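Local coordinates for protein CytC3 (Streptomyces sp., PDB 3GJB) that probably halogenates an amino acid tethered to a carrier protein, as a non-heme iron and 2-oxoglutarate-dependent enzyme, at residues R102-P107 with G255-Y260. Numbering follows the deposited sequence.
Sequences RSEFFP and GFAARY. With AKG (2-oxoglutaric acid), chain E.
Strands 102-107 and 255-260 run antiparallel, their axes 162° apart and 4.7 Å at closest approach. Glu104 and Ala257 form a hydrogen-bonded pair, joined in both directions, and so do Phe106 and Gly255; Arg259 N also donates to Arg102 O (2.7 Å). Ser103 with Ala258 and Phe105 with Phe256 are non-hydrogen-bonded pairs. Along each extended strand successive side chains point to opposite faces. On one, Phe256 CD1 lies over the Phe105 ring, 3.6 Å from CZ, in an oblique aromatic pair backed by Leu77 of helix 75-82. Small Ser103 packs its CB obliquely against Phe256 CZ (3.5 Å), while its OG bonds to His71. These are inner strands of the cupin-like, double-stranded beta-helix fold of the PhyH family. The sheet's other face carries Arg102, Glu104 and Arg259 beside Phe106 and Ala257, and faces a bound 2-oxoglutarate. There Arg259, extended from CG to NE, meets Glu104: NE donates to OE2 at 2.9 Å, approaching from above the carboxylate plane, and NH2 adds a weak bond. One carboxylate oxygen thus holds the guanidinium, whose face lies against 2-oxoglutarate O3 (3.4 Å from NE). A leucine in place of Arg259 would probably cost Glu104 its close salt-bridge partner, leaving a long pairing with Arg102, itself then the neighbouring cation for O3 among these side chains. Arg102, bent at chi2 and chi3, brings NH2 to O1 at the ligand's other end in a weak bond. Phe106 turns its ring edge to the compact methyl of Ala257, CE2 3.4 Å from CB.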
loop_
_atom_site.group_PDB
_atom_site.type_symbol
_atom_site.label_atom_id
_atom_site.label_comp_id
_atom_site.label_asym_id
_atom_site.label_seq_id
_atom_site.Cartn_x
_atom_site.Cartn_y
_atom_site.Cartn_z
ATOM N N ARG A 102 0.181 2.931 -5.813
ATOM C CA ARG A 102 -0.343 1.573 -5.858
ATOM C C ARG A 102 -1.016 1.093 -4.585
ATOM O O ARG A 102 -0.703 1.533 -3.473
ATOM C CB ARG A 102 0.775 0.589 -6.207
ATOM C CG ARG A 102 0.309 -0.863 -6.262
ATOM C CD ARG A 102 0.837 -1.561 -7.496
ATOM N NE ARG A 102 2.138 -2.156 -7.261
ATOM C CZ ARG A 102 2.901 -2.684 -8.210
ATOM N NH1 ARG A 102 2.507 -2.687 -9.470
ATOM N NH2 ARG A 102 4.055 -3.236 -7.886
ATOM N N SER A 103 -1.957 0.180 -4.777
ATOM C CA SER A 103 -2.660 -0.460 -3.685
ATOM C C SER A 103 -2.881 -1.894 -4.166
ATOM O O SER A 103 -3.020 -2.143 -5.368
ATOM C CB SER A 103 -3.989 0.236 -3.385
ATOM O OG SER A 103 -4.939 0.019 -4.406
ATOM N N GLU A 104 -2.866 -2.835 -3.229
ATOM C CA GLU A 104 -3.059 -4.239 -3.551
ATOM C C GLU A 104 -3.605 -4.962 -2.334
ATOM O O GLU A 104 -3.458 -4.489 -1.207
ATOM C CB GLU A 104 -1.734 -4.875 -3.989
ATOM C CG GLU A 104 -0.575 -4.679 -3.018
ATOM C CD GLU A 104 0.771 -5.092 -3.615
ATOM O OE1 GLU A 104 0.995 -6.306 -3.818
ATOM O OE2 GLU A 104 1.607 -4.199 -3.888
ATOM N N PHE A 105 -4.253 -6.098 -2.565
ATOM C CA PHE A 105 -4.802 -6.880 -1.472
ATOM C C PHE A 105 -3.866 -8.012 -1.062
ATOM O O PHE A 105 -3.145 -8.569 -1.880
ATOM C CB PHE A 105 -6.183 -7.430 -1.853
ATOM C CG PHE A 105 -7.247 -6.370 -1.926
ATOM C CD1 PHE A 105 -7.348 -5.540 -3.040
ATOM C CD2 PHE A 105 -8.105 -6.153 -0.849
ATOM C CE1 PHE A 105 -8.290 -4.500 -3.081
ATOM C CE2 PHE A 105 -9.047 -5.121 -0.878
ATOM C CZ PHE A 105 -9.137 -4.290 -2.004
ATOM N N PHE A 106 -3.867 -8.323 0.227
ATOM C CA PHE A 106 -3.042 -9.390 0.770
ATOM C C PHE A 106 -3.918 -10.329 1.565
ATOM O O PHE A 106 -4.056 -10.189 2.773
ATOM C CB PHE A 106 -1.962 -8.825 1.685
ATOM C CG PHE A 106 -0.836 -8.169 0.953
ATOM C CD1 PHE A 106 0.080 -8.932 0.238
ATOM C CD2 PHE A 106 -0.683 -6.788 0.980
ATOM C CE1 PHE A 106 1.137 -8.323 -0.441
ATOM C CE2 PHE A 106 0.372 -6.176 0.303
ATOM C CZ PHE A 106 1.277 -6.941 -0.404
ATOM N N PRO A 107 -4.544 -11.294 0.891
ATOM C CA PRO A 107 -5.400 -12.223 1.628
ATOM C C PRO A 107 -4.565 -13.379 2.152
ATOM O O PRO A 107 -3.457 -13.613 1.682
ATOM C CB PRO A 107 -6.388 -12.685 0.567
ATOM C CG PRO A 107 -5.502 -12.776 -0.644
ATOM C CD PRO A 107 -4.697 -11.479 -0.564
ATOM N N GLY A 255 -5.627 -8.009 4.133
ATOM C CA GLY A 255 -4.914 -6.768 4.320
ATOM C C GLY A 255 -5.013 -5.954 3.040
ATOM O O GLY A 255 -5.007 -6.498 1.937
ATOM N N PHE A 256 -5.138 -4.643 3.184
ATOM C CA PHE A 256 -5.202 -3.775 2.030
ATOM C C PHE A 256 -4.008 -2.860 2.164
ATOM O O PHE A 256 -3.918 -2.101 3.110
ATOM C CB PHE A 256 -6.485 -2.953 2.035
ATOM C CG PHE A 256 -6.535 -1.920 0.951
ATOM C CD1 PHE A 256 -6.606 -2.301 -0.386
ATOM C CD2 PHE A 256 -6.490 -0.568 1.260
ATOM C CE1 PHE A 256 -6.634 -1.347 -1.403
ATOM C CE2 PHE A 256 -6.516 0.397 0.250
ATOM C CZ PHE A 256 -6.589 0.004 -1.083
ATOM N N ALA A 257 -3.087 -2.937 1.215
ATOM C CA ALA A 257 -1.892 -2.112 1.271
ATOM C C ALA A 257 -1.911 -0.997 0.252
ATOM O O ALA A 257 -2.256 -1.207 -0.910
ATOM C CB ALA A 257 -0.658 -2.971 1.057
ATOM N N ALA A 258 -1.527 0.192 0.700
ATOM C CA ALA A 258 -1.449 1.358 -0.166
ATOM C C ALA A 258 -0.001 1.824 -0.051
ATOM O O ALA A 258 0.525 1.970 1.057
ATOM C CB ALA A 258 -2.404 2.439 0.312
ATOM N N ARG A 259 0.652 2.042 -1.187
ATOM C CA ARG A 259 2.052 2.464 -1.172
ATOM C C ARG A 259 2.241 3.917 -1.622
ATOM O O ARG A 259 1.650 4.365 -2.615
ATOM C CB ARG A 259 2.872 1.502 -2.035
ATOM C CG ARG A 259 2.771 0.046 -1.568
ATOM C CD ARG A 259 3.392 -0.884 -2.583
ATOM N NE ARG A 259 3.154 -2.298 -2.306
ATOM C CZ ARG A 259 3.851 -3.036 -1.447
ATOM N NH1 ARG A 259 4.850 -2.508 -0.750
ATOM N NH2 ARG A 259 3.561 -4.322 -1.312
ATOM N N TYR A 260 3.073 4.644 -0.878
ATOM C CA TYR A 260 3.323 6.054 -1.149
ATOM C C TYR A 260 4.779 6.445 -1.412
ATOM O O TYR A 260 5.717 5.859 -0.859
ATOM C CB TYR A 260 2.815 6.906 0.019
ATOM C CG TYR A 260 1.359 6.713 0.366
ATOM C CD1 TYR A 260 0.921 5.564 1.033
ATOM C CD2 TYR A 260 0.410 7.673 0.014
ATOM C CE1 TYR A 260 -0.433 5.378 1.335
ATOM C CE2 TYR A 260 -0.942 7.497 0.308
ATOM C CZ TYR A 260 -1.358 6.349 0.965
ATOM O OH TYR A 260 -2.700 6.169 1.225
HETATM C C1 AKG E . 5.606 -6.317 -8.830
HETATM O O1 AKG E . 4.541 -5.746 -8.964
HETATM O O2 AKG E . 5.987 -7.214 -9.751
HETATM C C2 AKG E . 6.490 -6.031 -7.639
HETATM O O5 AKG E . 7.553 -6.621 -7.519
HETATM C C3 AKG E . 6.039 -5.018 -6.594
HETATM C C4 AKG E . 7.042 -4.857 -5.438
HETATM C C5 AKG E . 6.519 -3.857 -4.407
HETATM O O3 AKG E . 5.445 -3.304 -4.556
HETATM O O4 AKG E . 7.253 -3.587 -3.308
#